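Local atomic coordinates of protein toll (Drosophila melanogaster, PDB entry 4LXR), a protein that serves as the receptor for the cleaved, active cytokine Spätzle, triggering Toll signalling in antifungal immunity and in dorsal-ventral patterning of the embryo. Residues A[419-431]-A[455-467]. Numbering follows the deposited sequence.
Sequences DHNDIDLQQPLLD and NNSIIFVYNDWKN. With NAG (2-acetamido-2-deoxy-beta-D-glucopyranose), chain E; NAG (2-acetamido-2-deoxy-beta-D-glucopyranose), chain M.
With chi1 at -78°, Asn456 lays its amide alongside Ile423, where OD1 accepts a nearly straight bond from Ile423 N (3.0 Å). Asparagine suits this place because its NH2 end can give at the same time: ND2 donates to Leu453 O and Leu418 O, stitching two solenoid turns together as in the asparagine ladder of leucine-rich repeats. The main chain of Ile423 is gripped at its other end, where Ile423 O accepts from Ser457 N at 2.8 Å.

Asn455, its CG turned anti to the backbone N (chi1 -171°), presents ND2 in the ring plane of His420 and donates to ND1 over 2.8 Å. Histidine suits because ND1 can accept the one N-H left to this amide, which carries the N-linked sugar; O7 of that sugar lies at the imidazole edge, 3.2 Å from CE1.

Farther along, the branched Leu425 bridges buried Tyr462 and Ile458: CD1 rests over a face of the Tyr462 ring, 4.1 Å from its centroid, and CG packs on Ile458 CD1. Tyrosine offers that apolar face while its hydroxyl meets a water shared with Asp424 O and Ile459 N.

The contact joins LRR 12 to LRR 13, from just beyond strands 415-417 and 450-452 to helices 429-433 and 463-467.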
ATOM      1  N   ASP A 419       1.486  -5.957  13.664  1.00 20.84           N
ATOM      2  CA  ASP A 419       1.176  -6.975  12.658  1.00 30.61           C
ATOM      3  C   ASP A 419       2.298  -8.016  12.462  1.00 29.18           C
ATOM      4  O   ASP A 419       3.467  -7.681  12.557  1.00 31.20           O
ATOM      5  CB  ASP A 419       0.829  -6.313  11.319  1.00 24.85           C
ATOM      6  CG  ASP A 419       1.788  -5.176  10.962  1.00 28.27           C
ATOM      7  OD1 ASP A 419       2.104  -4.364  11.847  1.00 28.59           O
ATOM      8  OD2 ASP A 419       2.237  -5.090   9.799  1.00 37.29           O
ATOM      9  N   HIS A 420       1.918  -9.265  12.170  1.00 30.31           N
ATOM     10  CA  HIS A 420       2.859 -10.352  11.867  1.00 30.48           C
ATOM     11  C   HIS A 420       3.685 -10.735  13.099  1.00 29.82           C
ATOM     12  O   HIS A 420       4.909 -10.699  13.093  1.00 32.24           O
ATOM     13  CB  HIS A 420       3.777  -9.998  10.676  1.00 25.72           C
ATOM     14  CG  HIS A 420       3.054  -9.400   9.506  1.00 30.86           C
ATOM     15  ND1 HIS A 420       2.112 -10.095   8.777  1.00 30.12           N
ATOM     16  CD2 HIS A 420       3.135  -8.173   8.942  1.00 29.87           C
ATOM     17  CE1 HIS A 420       1.642  -9.322   7.815  1.00 27.11           C
ATOM     18  NE2 HIS A 420       2.252  -8.152   7.888  1.00 34.00           N
ATOM     19  N   ASN A 421       2.990 -11.079  14.166  1.00 26.62           N
ATOM     20  CA  ASN A 421       3.631 -11.524  15.386  1.00 28.71           C
ATOM     21  C   ASN A 421       2.943 -12.802  15.856  1.00 32.51           C
ATOM     22  O   ASN A 421       2.221 -13.430  15.077  1.00 29.09           O
ATOM     23  CB  ASN A 421       3.594 -10.406  16.436  1.00 24.01           C
ATOM     24  CG  ASN A 421       4.732  -9.416  16.257  1.00 31.47           C
ATOM     25  OD1 ASN A 421       5.887  -9.764  16.496  1.00 29.10           O
ATOM     26  ND2 ASN A 421       4.420  -8.187  15.824  1.00 25.36           N
ATOM     27  N   ASP A 422       3.161 -13.199  17.107  1.00 33.72           N
ATOM     28  CA  ASP A 422       2.538 -14.416  17.637  1.00 41.41           C
ATOM     29  C   ASP A 422       1.629 -14.075  18.801  1.00 25.71           C
ATOM     30  O   ASP A 422       1.588 -14.791  19.800  1.00 29.63           O
ATOM     31  CB  ASP A 422       3.595 -15.414  18.104  1.00 53.98           C
ATOM     32  CG  ASP A 422       4.246 -16.152  16.959  1.00 70.07           C
ATOM     33  OD1 ASP A 422       3.516 -16.781  16.166  1.00 79.91           O
ATOM     34  OD2 ASP A 422       5.489 -16.100  16.850  1.00 70.90           O
ATOM     35  N   ILE A 423       0.912 -12.965  18.679  1.00 25.22           N
ATOM     36  CA  ILE A 423       0.098 -12.461  19.773  1.00 28.00           C
ATOM     37  C   ILE A 423      -1.259 -13.141  19.862  1.00 33.18           C
ATOM     38  O   ILE A 423      -2.060 -13.071  18.928  1.00 32.24           O
ATOM     39  CB  ILE A 423      -0.113 -10.949  19.637  1.00 34.48           C
ATOM     40  CG1 ILE A 423       1.245 -10.241  19.582  1.00 30.70           C
ATOM     41  CG2 ILE A 423      -0.960 -10.435  20.777  1.00 31.71           C
ATOM     42  CD1 ILE A 423       1.181  -8.844  19.013  1.00 26.35           C
ATOM     43  N   ASP A 424      -1.525 -13.797  20.988  1.00 33.98           N
ATOM     44  CA  ASP A 424      -2.846 -14.397  21.191  1.00 36.10           C
ATOM     45  C   ASP A 424      -3.631 -13.767  22.355  1.00 46.99           C
ATOM     46  O   ASP A 424      -4.793 -14.113  22.596  1.00 63.16           O
ATOM     47  CB  ASP A 424      -2.742 -15.929  21.335  1.00 33.97           C
ATOM     48  CG  ASP A 424      -2.019 -16.364  22.602  1.00 41.11           C
ATOM     49  OD1 ASP A 424      -1.487 -15.501  23.337  1.00 44.52           O
ATOM     50  OD2 ASP A 424      -1.971 -17.588  22.856  1.00 51.03           O
ATOM     51  N   LEU A 425      -2.980 -12.858  23.076  1.00 43.53           N
ATOM     52  CA  LEU A 425      -3.541 -12.231  24.281  1.00 50.34           C
ATOM     53  C   LEU A 425      -4.040 -13.235  25.323  1.00 67.49           C
ATOM     54  O   LEU A 425      -4.788 -12.877  26.233  1.00 70.08           O
ATOM     55  CB  LEU A 425      -4.621 -11.203  23.936  1.00 45.51           C
ATOM     56  CG  LEU A 425      -4.181 -10.001  23.098  1.00 48.02           C
ATOM     57  CD1 LEU A 425      -5.341  -9.025  22.945  1.00 53.46           C
ATOM     58  CD2 LEU A 425      -2.960  -9.301  23.711  1.00 37.98           C
ATOM     59  N   GLN A 426      -3.613 -14.488  25.168  1.00 78.73           N
ATOM     60  CA  GLN A 426      -3.728 -15.525  26.195  1.00 76.71           C
ATOM     61  C   GLN A 426      -5.136 -15.656  26.752  1.00 67.17           C
ATOM     62  O   GLN A 426      -5.335 -15.599  27.961  1.00 70.73           O
ATOM     63  CB  GLN A 426      -2.720 -15.250  27.321  1.00 78.77           C
ATOM     64  CG  GLN A 426      -1.363 -14.748  26.804  1.00 84.07           C
ATOM     65  CD  GLN A 426      -0.251 -14.852  27.832  1.00 84.81           C
ATOM     66  OE1 GLN A 426      -0.072 -15.890  28.468  1.00 88.98           O
ATOM     67  NE2 GLN A 426       0.503 -13.773  27.997  1.00 78.72           N
ATOM     68  N   GLN A 427      -6.103 -15.850  25.864  1.00 55.98           N
ATOM     69  CA  GLN A 427      -7.505 -15.771  26.241  1.00 53.55           C
ATOM     70  C   GLN A 427      -8.244 -17.118  26.310  1.00 57.17           C
ATOM     71  O   GLN A 427      -8.334 -17.828  25.312  1.00 64.37           O
ATOM     72  CB  GLN A 427      -8.225 -14.834  25.284  1.00 59.98           C
ATOM     73  CG  GLN A 427      -9.647 -14.540  25.698  1.00 66.27           C
ATOM     74  CD  GLN A 427      -9.731 -13.859  27.046  1.00 60.74           C
ATOM     75  OE1 GLN A 427      -9.110 -12.822  27.270  1.00 61.25           O
ATOM     76  NE2 GLN A 427     -10.503 -14.439  27.952  1.00 67.49           N
ATOM     77  N   PRO A 428      -8.780 -17.465  27.497  1.00 59.22           N
ATOM     78  CA  PRO A 428      -9.533 -18.709  27.713  1.00 65.21           C
ATOM     79  C   PRO A 428     -10.902 -18.729  27.028  1.00 72.03           C
ATOM     80  O   PRO A 428     -11.645 -17.749  27.076  1.00 72.09           O
ATOM     81  CB  PRO A 428      -9.694 -18.766  29.237  1.00 59.65           C
ATOM     82  CG  PRO A 428      -9.557 -17.361  29.683  1.00 59.63           C
ATOM     83  CD  PRO A 428      -8.540 -16.755  28.765  1.00 56.60           C
ATOM     84  N   LEU A 429     -11.225 -19.865  26.415  1.00 71.77           N
ATOM     85  CA  LEU A 429     -12.365 -19.986  25.509  1.00 67.33           C
ATOM     86  C   LEU A 429     -13.702 -19.757  26.187  1.00 64.82           C
ATOM     87  O   LEU A 429     -14.613 -19.169  25.604  1.00 64.87           O
ATOM     88  CB  LEU A 429     -12.361 -21.362  24.835  1.00 68.65           C
ATOM     89  CG  LEU A 429     -11.704 -21.494  23.456  1.00 68.59           C
ATOM     90  CD1 LEU A 429     -10.329 -20.823  23.396  1.00 61.89           C
ATOM     91  CD2 LEU A 429     -11.603 -22.969  23.084  1.00 68.02           C
ATOM     92  N   LEU A 430     -13.821 -20.231  27.419  1.00 59.14           N
ATOM     93  CA  LEU A 430     -15.071 -20.110  28.144  1.00 50.35           C
ATOM     94  C   LEU A 430     -15.364 -18.670  28.562  1.00 49.70           C
ATOM     95  O   LEU A 430     -16.514 -18.238  28.534  1.00 55.08           O
ATOM     96  CB  LEU A 430     -15.084 -21.044  29.345  1.00 53.13           C
ATOM     97  CG  LEU A 430     -16.481 -21.245  29.908  1.00 58.68           C
ATOM     98  CD1 LEU A 430     -17.419 -21.724  28.814  1.00 63.88           C
ATOM     99  CD2 LEU A 430     -16.442 -22.235  31.035  1.00 60.76           C
ATOM    100  N   ASP A 431     -14.330 -17.935  28.959  1.00 47.49           N
ATOM    101  CA  ASP A 431     -14.470 -16.507  29.230  1.00 54.80           C
ATOM    102  C   ASP A 431     -15.111 -15.780  28.050  1.00 53.78           C
ATOM    103  O   ASP A 431     -15.986 -14.934  28.237  1.00 51.00           O
ATOM    104  CB  ASP A 431     -13.114 -15.875  29.552  1.00 60.40           C
ATOM    105  CG  ASP A 431     -12.695 -16.097  30.992  1.00 72.96           C
ATOM    106  OD1 ASP A 431     -12.242 -17.215  31.316  1.00 80.36           O
ATOM    107  OD2 ASP A 431     -12.830 -15.154  31.805  1.00 75.08           O
ATOM    108  N   ASN A 455      -2.541 -10.649  11.292  1.00 27.25           N
ATOM    109  CA  ASN A 455      -1.677 -11.828  11.210  1.00 26.59           C
ATOM    110  C   ASN A 455      -1.026 -12.179  12.558  1.00 26.17           C
ATOM    111  O   ASN A 455       0.198 -12.335  12.677  1.00 32.99           O
ATOM    112  CB  ASN A 455      -0.629 -11.633  10.098  1.00 29.59           C
ATOM    113  CG  ASN A 455       0.171 -12.898   9.793  1.00 36.00           C
ATOM    114  OD1 ASN A 455      -0.185 -13.997  10.211  1.00 40.20           O
ATOM    115  ND2 ASN A 455       1.252 -12.732   9.044  1.00 43.85           N
ATOM    116  N   ASN A 456      -1.872 -12.259  13.574  1.00 25.16           N
ATOM    117  CA  ASN A 456      -1.522 -12.777  14.888  1.00 29.38           C
ATOM    118  C   ASN A 456      -2.430 -13.969  15.198  1.00 34.47           C
ATOM    119  O   ASN A 456      -2.826 -14.686  14.285  1.00 43.12           O
ATOM    120  CB  ASN A 456      -1.644 -11.661  15.927  1.00 31.15           C
ATOM    121  CG  ASN A 456      -0.453 -10.704  15.887  1.00 31.60           C
ATOM    122  OD1 ASN A 456       0.604 -11.028  16.398  1.00 27.28           O
ATOM    123  ND2 ASN A 456      -0.623  -9.531  15.272  1.00 25.04           N
ATOM    124  N   SER A 457      -2.774 -14.179  16.464  1.00 45.27           N
ATOM    125  CA  SER A 457      -3.670 -15.283  16.838  1.00 41.65           C
ATOM    126  C   SER A 457      -4.811 -14.826  17.731  1.00 34.76           C
ATOM    127  O   SER A 457      -5.193 -15.517  18.664  1.00 41.13           O
ATOM    128  CB  SER A 457      -2.897 -16.397  17.534  1.00 40.17           C
ATOM    129  OG  SER A 457      -2.024 -17.018  16.619  1.00 51.33           O
ATOM    130  N   ILE A 458      -5.334 -13.640  17.453  1.00 30.88           N
ATOM    131  CA  ILE A 458      -6.455 -13.115  18.197  1.00 32.77           C
ATOM    132  C   ILE A 458      -7.675 -13.976  17.868  1.00 37.13           C
ATOM    133  O   ILE A 458      -7.852 -14.409  16.718  1.00 31.38           O
ATOM    134  CB  ILE A 458      -6.707 -11.642  17.818  1.00 37.40           C
ATOM    135  CG1 ILE A 458      -5.434 -10.810  18.043  1.00 42.81           C
ATOM    136  CG2 ILE A 458      -7.882 -11.075  18.582  1.00 24.39           C
ATOM    137  CD1 ILE A 458      -5.047 -10.663  19.483  1.00 37.52           C
ATOM    138  N   ILE A 459      -8.493 -14.252  18.880  1.00 31.81           N
ATOM    139  CA  ILE A 459      -9.701 -15.047  18.686  1.00 36.53           C
ATOM    140  C   ILE A 459     -10.957 -14.269  19.039  1.00 31.58           C
ATOM    141  O   ILE A 459     -12.064 -14.764  18.875  1.00 43.05           O
ATOM    142  CB  ILE A 459      -9.677 -16.348  19.535  1.00 44.08           C
ATOM    143  CG1 ILE A 459      -9.581 -16.021  21.021  1.00 40.03           C
ATOM    144  CG2 ILE A 459      -8.519 -17.229  19.134  1.00 40.46           C
ATOM    145  CD1 ILE A 459      -9.740 -17.234  21.905  1.00 51.30           C
ATOM    146  N   PHE A 460     -10.792 -13.044  19.511  1.00 35.27           N
ATOM    147  CA  PHE A 460     -11.904 -12.349  20.146  1.00 44.99           C
ATOM    148  C   PHE A 460     -11.824 -10.844  19.940  1.00 42.38           C
ATOM    149  O   PHE A 460     -10.739 -10.258  20.024  1.00 39.37           O
ATOM    150  CB  PHE A 460     -11.868 -12.685  21.641  1.00 46.14           C
ATOM    151  CG  PHE A 460     -12.868 -11.945  22.471  1.00 43.07           C
ATOM    152  CD1 PHE A 460     -14.225 -12.207  22.349  1.00 49.83           C
ATOM    153  CD2 PHE A 460     -12.446 -11.035  23.427  1.00 40.66           C
ATOM    154  CE1 PHE A 460     -15.154 -11.544  23.142  1.00 53.67           C
ATOM    155  CE2 PHE A 460     -13.360 -10.368  24.223  1.00 48.12           C
ATOM    156  CZ  PHE A 460     -14.723 -10.626  24.081  1.00 55.28           C
ATOM    157  N   VAL A 461     -12.972 -10.222  19.683  1.00 38.37           N
ATOM    158  CA  VAL A 461     -13.065  -8.766  19.641  1.00 44.48           C
ATOM    159  C   VAL A 461     -13.229  -8.212  21.059  1.00 45.75           C
ATOM    160  O   VAL A 461     -14.315  -8.268  21.622  1.00 43.55           O
ATOM    161  CB  VAL A 461     -14.262  -8.310  18.785  1.00 38.66           C
ATOM    162  CG1 VAL A 461     -14.340  -6.811  18.764  1.00 33.54           C
ATOM    163  CG2 VAL A 461     -14.149  -8.871  17.372  1.00 40.21           C
ATOM    164  N   TYR A 462     -12.147  -7.682  21.627  1.00 39.47           N
ATOM    165  CA  TYR A 462     -12.131  -7.221  23.023  1.00 33.51           C
ATOM    166  C   TYR A 462     -13.028  -6.024  23.327  1.00 32.84           C
ATOM    167  O   TYR A 462     -13.388  -5.262  22.437  1.00 47.28           O
ATOM    168  CB  TYR A 462     -10.685  -6.942  23.481  1.00 31.27           C
ATOM    169  CG  TYR A 462      -9.927  -8.210  23.775  1.00 36.46           C
ATOM    170  CD1 TYR A 462      -9.491  -9.037  22.741  1.00 36.25           C
ATOM    171  CD2 TYR A 462      -9.673  -8.601  25.086  1.00 38.91           C
ATOM    172  CE1 TYR A 462      -8.814 -10.220  23.008  1.00 42.50           C
ATOM    173  CE2 TYR A 462      -8.980  -9.774  25.363  1.00 43.12           C
ATOM    174  CZ  TYR A 462      -8.560 -10.581  24.321  1.00 45.06           C
ATOM    175  OH  TYR A 462      -7.883 -11.748  24.596  1.00 50.27           O
ATOM    176  N   ASN A 463     -13.363  -5.858  24.602  1.00 36.58           N
ATOM    177  CA  ASN A 463     -14.300  -4.824  25.047  1.00 44.45           C
ATOM    178  C   ASN A 463     -13.830  -3.394  24.798  1.00 49.12           C
ATOM    179  O   ASN A 463     -14.600  -2.552  24.327  1.00 51.22           O
ATOM    180  CB  ASN A 463     -14.631  -5.002  26.532  1.00 46.69           C
ATOM    181  CG  ASN A 463     -15.481  -3.869  27.080  1.00 52.91           C
ATOM    182  OD1 ASN A 463     -16.698  -3.848  26.906  1.00 51.45           O
ATOM    183  ND2 ASN A 463     -14.839  -2.915  27.747  1.00 55.29           N
ATOM    184  N   ASP A 464     -12.572  -3.116  25.125  1.00 47.42           N
ATOM    185  CA  ASP A 464     -12.055  -1.761  24.982  1.00 45.52           C
ATOM    186  C   ASP A 464     -12.042  -1.299  23.531  1.00 44.18           C
ATOM    187  O   ASP A 464     -12.193  -0.107  23.268  1.00 47.18           O
ATOM    188  CB  ASP A 464     -10.662  -1.617  25.609  1.00 44.62           C
ATOM    189  CG  ASP A 464      -9.711  -2.712  25.174  1.00 43.34           C
ATOM    190  OD1 ASP A 464     -10.092  -3.906  25.256  1.00 43.35           O
ATOM    191  OD2 ASP A 464      -8.582  -2.374  24.754  1.00 39.75           O
ATOM    192  N   TRP A 465     -11.877  -2.234  22.593  1.00 42.79           N
ATOM    193  CA  TRP A 465     -11.818  -1.864  21.175  1.00 40.90           C
ATOM    194  C   TRP A 465     -13.171  -1.330  20.724  1.00 43.31           C
ATOM    195  O   TRP A 465     -13.255  -0.493  19.822  1.00 46.20           O
ATOM    196  CB  TRP A 465     -11.398  -3.048  20.289  1.00 39.55           C
ATOM    197  CG  TRP A 465     -10.068  -3.672  20.652  1.00 36.60           C
ATOM    198  CD1 TRP A 465      -9.102  -3.142  21.456  1.00 32.43           C
ATOM    199  CD2 TRP A 465      -9.575  -4.950  20.223  1.00 31.12           C
ATOM    200  NE1 TRP A 465      -8.044  -4.012  21.564  1.00 36.45           N
ATOM    201  CE2 TRP A 465      -8.309  -5.128  20.813  1.00 34.54           C
ATOM    202  CE3 TRP A 465     -10.084  -5.960  19.403  1.00 32.42           C
ATOM    203  CZ2 TRP A 465      -7.543  -6.279  20.610  1.00 31.49           C
ATOM    204  CZ3 TRP A 465      -9.328  -7.108  19.207  1.00 30.67           C
ATOM    205  CH2 TRP A 465      -8.069  -7.254  19.803  1.00 31.39           C
ATOM    206  N   LYS A 466     -14.234  -1.814  21.360  1.00 39.08           N
ATOM    207  CA  LYS A 466     -15.583  -1.407  20.987  1.00 42.39           C
ATOM    208  C   LYS A 466     -16.041  -0.188  21.774  1.00 44.75           C
ATOM    209  O   LYS A 466     -16.739   0.678  21.246  1.00 51.50           O
ATOM    210  CB  LYS A 466     -16.583  -2.549  21.225  1.00 40.88           C
ATOM    211  CG  LYS A 466     -16.429  -3.768  20.327  1.00 41.70           C
ATOM    212  CD  LYS A 466     -17.486  -4.819  20.671  1.00 47.52           C
ATOM    213  CE  LYS A 466     -17.331  -5.272  22.120  1.00 46.27           C
ATOM    214  NZ  LYS A 466     -18.154  -6.446  22.477  1.00 40.97           N
ATOM    215  N   ASN A 467     -15.664  -0.131  23.047  1.00 46.92           N
ATOM    216  CA  ASN A 467     -16.316   0.793  23.969  1.00 52.23           C
ATOM    217  C   ASN A 467     -15.414   1.848  24.588  1.00 54.52           C
ATOM    218  O   ASN A 467     -15.904   2.841  25.125  1.00 59.29           O
ATOM    219  CB  ASN A 467     -17.028   0.012  25.072  1.00 48.59           C
ATOM    220  CG  ASN A 467     -18.100  -0.909  24.525  1.00 51.12           C
ATOM    221  OD1 ASN A 467     -18.913  -0.508  23.688  1.00 51.81           O
ATOM    222  ND2 ASN A 467     -18.102  -2.155  24.990  1.00 44.11           N
TER
HETATM  223  C1  NAG E   1       2.064 -13.913   8.910  1.00 39.48           C
HETATM  224  C2  NAG E   1       2.385 -13.813   7.406  1.00 43.61           C
HETATM  225  C3  NAG E   1       3.484 -14.805   7.026  1.00 46.04           C
HETATM  226  C4  NAG E   1       4.696 -14.654   7.938  1.00 53.97           C
HETATM  227  C5  NAG E   1       4.247 -14.784   9.389  1.00 55.72           C
HETATM  228  C6  NAG E   1       5.371 -14.630  10.387  1.00 57.04           C
HETATM  229  C7  NAG E   1       0.503 -13.059   6.010  1.00 54.00           C
HETATM  230  C8  NAG E   1      -0.691 -13.488   5.211  1.00 51.57           C
HETATM  231  N2  NAG E   1       1.197 -14.041   6.598  1.00 53.50           N
HETATM  232  O3  NAG E   1       3.833 -14.587   5.664  1.00 39.84           O
HETATM  233  O4  NAG E   1       5.644 -15.682   7.672  1.00 59.39           O
HETATM  234  O5  NAG E   1       3.281 -13.763   9.677  1.00 50.88           O
HETATM  235  O6  NAG E   1       5.962 -13.340  10.306  1.00 62.52           O
HETATM  236  O7  NAG E   1       0.822 -11.879   6.120  1.00 54.90           O
HETATM  237  C1  NAG M2018      -4.857 -20.007  14.783  1.00 75.00           C
HETATM  238  C2  NAG M2018      -3.764 -20.827  14.063  1.00 84.85           C
HETATM  239  C3  NAG M2018      -2.596 -21.173  15.003  1.00 88.36           C
HETATM  240  C4  NAG M2018      -3.072 -21.696  16.359  1.00 82.60           C
HETATM  241  C5  NAG M2018      -4.273 -20.907  16.876  1.00 73.32           C
HETATM  242  C6  NAG M2018      -4.119 -20.454  18.308  1.00 64.52           C
HETATM  243  C7  NAG M2018      -4.182 -22.309  12.149  1.00 95.87           C
HETATM  244  C8  NAG M2018      -4.817 -23.585  11.680  1.00 96.26           C
HETATM  245  N2  NAG M2018      -4.314 -22.031  13.450  1.00 91.16           N
HETATM  246  O3  NAG M2018      -1.730 -20.053  15.165  1.00 92.54           O
HETATM  247  O4  NAG M2018      -3.394 -23.080  16.277  1.00 85.71           O
HETATM  248  O5  NAG M2018      -4.440 -19.726  16.090  1.00 78.30           O
HETATM  249  O6  NAG M2018      -5.362 -20.029  18.847  1.00 62.73           O
HETATM  250  O7  NAG M2018      -3.577 -21.563  11.383  1.00 96.62           O
HETATM  251  O   HOH W   1       1.398 -17.596  17.031  1.00 53.33           O
HETATM  252  O   HOH W   2      -7.587 -13.099  21.746  1.00 29.46           O